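Fructosyl amine:oxygen oxidoreductase (Neosartorya fumigata, PDB 4WCT) is a deglycating enzyme with bound FAD that probably oxidises fructosyl amines (Amadori products) with oxygen, freeing the amine. Local coordinates at residues A324-P329 / F354-W359. Numbering follows the deposited sequence.
Sequences AKHQIP and FARICW. With FAD (flavin-adenine dinucleotide), chain C.
His326 and Phe354 meet as a T-shaped pair. The phenyl ring turns its edge to one face of the imidazole, with ring centroids 5.0 Å apart and planes at 80°. Phe354 CZ sits 3.9 Å above the His326 ring plane, over its centre, and Phe354 CE1 touches His326 ND1. Phe354 CG is anti to the backbone N (chi1 -178°), which carries the ring end towards the imidazole. His326 also runs alongside Arg356, both side chains pointing the same way. His326 CD2 lies 3.8 Å from Arg356 CB. Beyond that, the Arg356 chain extends away, and Cys358 CB packs on one face of its guanidinium. NH2 of Arg356 bonds to the carbonyl oxygens of Ala65 and Asn68, while NH1 makes a weak bond to Ile357 O.

Within the FAD-dependent oxidoreductase family region, the contact lays the loop before helix 330-343 along strand 352-362, which pairs antiparallel with strand 253-263 in a mixed sheet. One direct backbone bond joins the two segments, from Ile357 N to Lys325 O (3.1 Å, 160° at the hydrogen). Two waters add bridges. One links Lys325 N to Ile357 O, the other His326 O to Ala355 N.

Further along the loop, buried apolar side chains meet. Ile328 CG2 lies 4.0 Å from Ala355 CB and 4.3 Å from Ile357 CG2. Pro329, the N-cap residue of helix 330-343, brings its CD to the same Ile357 methyl. The strand reaches the FAD pocket through Cys358, whose modelled 2.2 Å from Cys358 SG to FAD C8M is doubtful as a contact.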
ATOM      1  N   ALA A 324      -9.857 -12.851   1.496  1.00  8.70           N
ATOM      2  CA  ALA A 324      -8.721 -13.163   0.598  1.00  9.65           C
ATOM      3  C   ALA A 324      -9.178 -13.958  -0.609  1.00 10.58           C
ATOM      4  O   ALA A 324     -10.091 -14.804  -0.507  1.00 10.78           O
ATOM      5  CB  ALA A 324      -7.677 -13.948   1.382  1.00 11.05           C
ATOM      6  N   LYS A 325      -8.587 -13.678  -1.781  1.00  8.35           N
ATOM      7  CA  LYS A 325      -8.854 -14.477  -2.969  1.00  9.08           C
ATOM      8  C   LYS A 325      -7.740 -14.317  -3.988  1.00  9.12           C
ATOM      9  O   LYS A 325      -7.356 -13.175  -4.318  1.00  9.73           O
ATOM     10  CB  LYS A 325     -10.188 -14.080  -3.610  1.00 10.87           C
ATOM     11  CG  LYS A 325     -10.729 -15.106  -4.579  1.00 13.42           C
ATOM     12  CD  LYS A 325     -12.226 -14.957  -4.766  1.00 14.83           C
ATOM     13  CE  LYS A 325     -12.747 -15.895  -5.829  1.00 19.46           C
ATOM     14  NZ  LYS A 325     -13.079 -17.238  -5.313  1.00 30.79           N
ATOM     15  N   HIS A 326      -7.222 -15.464  -4.450  1.00  9.42           N
ATOM     16  CA  HIS A 326      -6.252 -15.534  -5.528  1.00  9.92           C
ATOM     17  C   HIS A 326      -6.903 -15.684  -6.903  1.00 11.20           C
ATOM     18  O   HIS A 326      -6.605 -16.610  -7.657  1.00 10.39           O
ATOM     19  CB  HIS A 326      -5.263 -16.647  -5.274  1.00 11.00           C
ATOM     20  CG  HIS A 326      -4.254 -16.296  -4.232  1.00 14.55           C
ATOM     21  ND1 HIS A 326      -3.090 -17.020  -4.067  1.00 14.60           N
ATOM     22  CD2 HIS A 326      -4.095 -15.162  -3.508  1.00 14.24           C
ATOM     23  CE1 HIS A 326      -2.319 -16.399  -3.185  1.00 16.25           C
ATOM     24  NE2 HIS A 326      -2.947 -15.311  -2.775  1.00 14.58           N
ATOM     25  N   GLN A 327      -7.916 -14.861  -7.115  1.00  9.51           N
ATOM     26  CA  GLN A 327      -8.489 -14.595  -8.446  1.00  9.39           C
ATOM     27  C   GLN A 327      -8.879 -13.124  -8.454  1.00  8.90           C
ATOM     28  O   GLN A 327      -8.873 -12.482  -7.411  1.00  8.77           O
ATOM     29  CB  GLN A 327      -9.765 -15.443  -8.683  1.00  9.52           C
ATOM     30  CG  GLN A 327      -9.630 -16.968  -8.600  1.00 10.75           C
ATOM     31  CD  GLN A 327      -8.687 -17.606  -9.595  1.00 10.78           C
ATOM     32  OE1 GLN A 327      -8.268 -17.007 -10.587  1.00 10.30           O
ATOM     33  NE2 GLN A 327      -8.367 -18.889  -9.340  1.00 13.12           N
ATOM     34  N   ILE A 328      -9.279 -12.599  -9.615  1.00  8.69           N
ATOM     35  CA  ILE A 328      -9.847 -11.261  -9.700  1.00  8.27           C
ATOM     36  C   ILE A 328     -11.140 -11.308 -10.496  1.00  8.61           C
ATOM     37  O   ILE A 328     -11.386 -12.301 -11.220  1.00  9.25           O
ATOM     38  CB  ILE A 328      -8.884 -10.214 -10.342  1.00  8.70           C
ATOM     39  CG1 ILE A 328      -8.535 -10.590 -11.786  1.00  9.27           C
ATOM     40  CG2 ILE A 328      -7.655 -10.027  -9.433  1.00  8.92           C
ATOM     41  CD1 ILE A 328      -7.594  -9.607 -12.458  1.00 10.26           C
ATOM     42  N   PRO A 329     -11.998 -10.301 -10.306  1.00  8.29           N
ATOM     43  CA  PRO A 329     -13.190 -10.333 -11.138  1.00  8.94           C
ATOM     44  C   PRO A 329     -12.853 -10.328 -12.624  1.00  8.65           C
ATOM     45  O   PRO A 329     -11.901  -9.681 -13.065  1.00  8.94           O
ATOM     46  CB  PRO A 329     -13.959  -9.075 -10.713  1.00  9.28           C
ATOM     47  CG  PRO A 329     -13.521  -8.846  -9.299  1.00 10.48           C
ATOM     48  CD  PRO A 329     -12.053  -9.194  -9.328  1.00  8.79           C
ATOM     49  N   PHE A 354      -1.345 -15.788 -12.718  1.00 10.44           N
ATOM     50  CA  PHE A 354      -1.657 -15.502 -11.299  1.00  8.95           C
ATOM     51  C   PHE A 354      -2.558 -14.286 -11.273  1.00 10.29           C
ATOM     52  O   PHE A 354      -2.419 -13.407 -12.113  1.00  9.86           O
ATOM     53  CB  PHE A 354      -0.403 -15.198 -10.517  1.00  9.83           C
ATOM     54  CG  PHE A 354      -0.643 -14.943  -9.047  1.00 10.14           C
ATOM     55  CD1 PHE A 354      -1.048 -15.968  -8.209  1.00 13.28           C
ATOM     56  CD2 PHE A 354      -0.486 -13.670  -8.519  1.00  9.91           C
ATOM     57  CE1 PHE A 354      -1.285 -15.724  -6.850  1.00 13.95           C
ATOM     58  CE2 PHE A 354      -0.760 -13.415  -7.192  1.00 12.07           C
ATOM     59  CZ  PHE A 354      -1.157 -14.435  -6.356  1.00 13.26           C
ATOM     60  N   ALA A 355      -3.429 -14.199 -10.269  1.00  9.09           N
ATOM     61  CA  ALA A 355      -4.157 -12.972 -10.027  1.00  8.98           C
ATOM     62  C   ALA A 355      -4.655 -12.962  -8.582  1.00  8.82           C
ATOM     63  O   ALA A 355      -4.887 -14.032  -7.991  1.00  9.28           O
ATOM     64  CB  ALA A 355      -5.333 -12.837 -10.993  1.00  9.85           C
ATOM     65  N   ARG A 356      -4.785 -11.776  -7.995  1.00  7.82           N
ATOM     66  CA  ARG A 356      -5.375 -11.678  -6.678  1.00  8.53           C
ATOM     67  C   ARG A 356      -6.013 -10.323  -6.437  1.00  8.85           C
ATOM     68  O   ARG A 356      -5.601  -9.281  -7.017  1.00  8.10           O
ATOM     69  CB  ARG A 356      -4.370 -12.014  -5.558  1.00  8.18           C
ATOM     70  CG  ARG A 356      -3.416 -10.926  -5.120  1.00  9.28           C
ATOM     71  CD  ARG A 356      -2.523 -11.451  -4.020  1.00 11.26           C
ATOM     72  NE  ARG A 356      -1.614 -10.454  -3.433  1.00 10.38           N
ATOM     73  CZ  ARG A 356      -1.852  -9.762  -2.313  1.00 11.38           C
ATOM     74  NH1 ARG A 356      -3.030  -9.761  -1.711  1.00 11.44           N
ATOM     75  NH2 ARG A 356      -0.872  -9.076  -1.776  1.00 13.97           N
ATOM     76  N   ILE A 357      -6.891 -10.305  -5.440  1.00  7.60           N
ATOM     77  CA  ILE A 357      -7.299  -9.068  -4.829  1.00  8.15           C
ATOM     78  C   ILE A 357      -6.346  -8.713  -3.678  1.00  8.09           C
ATOM     79  O   ILE A 357      -5.742  -9.587  -3.071  1.00  7.67           O
ATOM     80  CB  ILE A 357      -8.761  -9.077  -4.392  1.00  8.08           C
ATOM     81  CG1 ILE A 357      -9.033 -10.076  -3.267  1.00  8.31           C
ATOM     82  CG2 ILE A 357      -9.641  -9.337  -5.626  1.00  8.98           C
ATOM     83  CD1 ILE A 357     -10.473 -10.088  -2.795  1.00  9.75           C
ATOM     84  N   CYS A 358      -6.228  -7.418  -3.412  1.00  7.42           N
ATOM     85  CA  CYS A 358      -5.230  -6.897  -2.480  1.00  9.30           C
ATOM     86  C   CYS A 358      -5.921  -5.768  -1.712  1.00  8.36           C
ATOM     87  O   CYS A 358      -6.475  -4.850  -2.334  1.00 10.05           O
ATOM     88  CB  CYS A 358      -4.048  -6.390  -3.321  1.00  9.25           C
ATOM     89  SG  CYS A 358      -2.798  -5.389  -2.507  1.00 13.32           S
ATOM     90  N   TRP A 359      -5.836  -5.780  -0.383  1.00  7.34           N
ATOM     91  CA  TRP A 359      -6.590  -4.863   0.439  1.00  7.55           C
ATOM     92  C   TRP A 359      -5.704  -3.821   1.092  1.00  8.28           C
ATOM     93  O   TRP A 359      -4.674  -4.160   1.700  1.00  9.74           O
ATOM     94  CB  TRP A 359      -7.321  -5.630   1.547  1.00  7.91           C
ATOM     95  CG  TRP A 359      -8.445  -6.467   0.987  1.00  8.85           C
ATOM     96  CD1 TRP A 359      -8.383  -7.757   0.542  1.00  9.33           C
ATOM     97  CD2 TRP A 359      -9.812  -6.053   0.834  1.00  7.78           C
ATOM     98  NE1 TRP A 359      -9.614  -8.171   0.134  1.00  8.96           N
ATOM     99  CE2 TRP A 359     -10.527  -7.169   0.326  1.00  7.79           C
ATOM    100  CE3 TRP A 359     -10.507  -4.906   1.167  1.00  8.19           C
ATOM    101  CZ2 TRP A 359     -11.904  -7.124   0.060  1.00  9.03           C
ATOM    102  CZ3 TRP A 359     -11.876  -4.856   0.893  1.00  7.96           C
ATOM    103  CH2 TRP A 359     -12.551  -5.945   0.330  1.00  9.03           C
TER
HETATM  104  PA  FAD C 500      -0.240  -4.853   5.073  1.00  7.84           P
HETATM  105  O1A FAD C 500       1.056  -4.796   4.318  1.00  7.95           O
HETATM  106  O2A FAD C 500      -1.486  -5.355   4.414  1.00  8.24           O
HETATM  107  O5B FAD C 500       0.045  -5.702   6.365  1.00  7.42           O
HETATM  108  C5B FAD C 500      -1.011  -5.948   7.305  1.00  8.02           C
HETATM  109  C4B FAD C 500      -0.632  -7.182   8.116  1.00  8.76           C
HETATM  110  O4B FAD C 500      -1.573  -7.329   9.229  1.00  9.41           O
HETATM  111  C3B FAD C 500      -0.666  -8.487   7.327  1.00  8.36           C
HETATM  112  O3B FAD C 500       0.582  -9.196   7.394  1.00  9.11           O
HETATM  113  C2B FAD C 500      -1.794  -9.283   7.990  1.00  8.78           C
HETATM  114  O2B FAD C 500      -1.662 -10.701   7.929  1.00  9.25           O
HETATM  115  C1B FAD C 500      -1.797  -8.706   9.407  1.00  8.19           C
HETATM  116  N9A FAD C 500      -3.100  -8.902  10.080  1.00  9.37           N
HETATM  117  C8A FAD C 500      -4.328  -8.847   9.533  1.00  9.84           C
HETATM  118  N7A FAD C 500      -5.272  -9.145  10.456  1.00  9.02           N
HETATM  119  C5A FAD C 500      -4.609  -9.305  11.630  1.00  8.42           C
HETATM  120  C6A FAD C 500      -4.993  -9.695  12.981  1.00  8.17           C
HETATM  121  N6A FAD C 500      -6.284  -9.903  13.294  1.00  8.62           N
HETATM  122  N1A FAD C 500      -3.998  -9.861  13.878  1.00  8.53           N
HETATM  123  C2A FAD C 500      -2.705  -9.641  13.606  1.00  9.08           C
HETATM  124  N3A FAD C 500      -2.282  -9.320  12.371  1.00  8.95           N
HETATM  125  C4A FAD C 500      -3.192  -9.154  11.380  1.00  8.52           C
HETATM  126  N1  FAD C 500       1.571   1.488  -2.198  1.00  8.32           N
HETATM  127  C2  FAD C 500       2.651   2.144  -2.751  1.00  8.89           C
HETATM  128  O2  FAD C 500       3.352   2.816  -1.996  1.00  8.36           O
HETATM  129  N3  FAD C 500       2.998   1.968  -4.028  1.00  7.47           N
HETATM  130  C4  FAD C 500       2.233   1.258  -4.885  1.00  7.08           C
HETATM  131  O4  FAD C 500       2.512   1.079  -6.102  1.00  8.88           O
HETATM  132  C4X FAD C 500       1.063   0.562  -4.377  1.00  7.48           C
HETATM  133  N5  FAD C 500       0.279  -0.182  -5.202  1.00  9.19           N
HETATM  134  C5X FAD C 500      -0.654  -1.010  -4.639  1.00  9.76           C
HETATM  135  C6  FAD C 500      -1.322  -1.960  -5.405  1.00  8.71           C
HETATM  136  C7  FAD C 500      -2.334  -2.715  -4.844  1.00  8.32           C
HETATM  137  C7M FAD C 500      -2.982  -3.772  -5.664  1.00  8.65           C
HETATM  138  C8  FAD C 500      -2.649  -2.552  -3.418  1.00  9.90           C
HETATM  139  C8M FAD C 500      -3.693  -3.364  -2.744  1.00  9.29           C
HETATM  140  C9  FAD C 500      -1.927  -1.693  -2.628  1.00  8.56           C
HETATM  141  C9A FAD C 500      -0.974  -0.873  -3.196  1.00  9.08           C
HETATM  142  N10 FAD C 500      -0.302   0.072  -2.415  1.00  7.40           N
HETATM  143  C10 FAD C 500       0.794   0.732  -2.974  1.00  7.50           C
HETATM  144  C1' FAD C 500      -0.580   0.345  -1.013  1.00  7.28           C
HETATM  145  C2' FAD C 500       0.320  -0.431  -0.065  1.00  6.77           C
HETATM  146  O2' FAD C 500       0.322  -1.782  -0.506  1.00  7.83           O
HETATM  147  C3' FAD C 500      -0.253  -0.318   1.354  1.00  6.94           C
HETATM  148  O3' FAD C 500      -0.567   1.051   1.648  1.00  7.61           O
HETATM  149  C4' FAD C 500       0.713  -0.876   2.403  1.00  7.18           C
HETATM  150  O4' FAD C 500       1.250  -2.116   1.945  1.00  8.43           O
HETATM  151  C5' FAD C 500      -0.075  -1.112   3.685  1.00  7.16           C
HETATM  152  O5' FAD C 500       0.822  -1.588   4.688  1.00  7.03           O
HETATM  153  P   FAD C 500       0.230  -2.141   6.076  1.00  7.80           P
HETATM  154  O1P FAD C 500       1.399  -2.615   6.911  1.00  8.31           O
HETATM  155  O2P FAD C 500      -0.719  -1.090   6.598  1.00  7.92           O
HETATM  156  O3P FAD C 500      -0.637  -3.412   5.620  1.00  6.52           O
HETATM  157  O   HOH W   1      -6.403 -11.800  -1.465  1.00  7.64           O
HETATM  158  O   HOH W   2      -4.203 -16.904  -9.291  1.00 11.25           O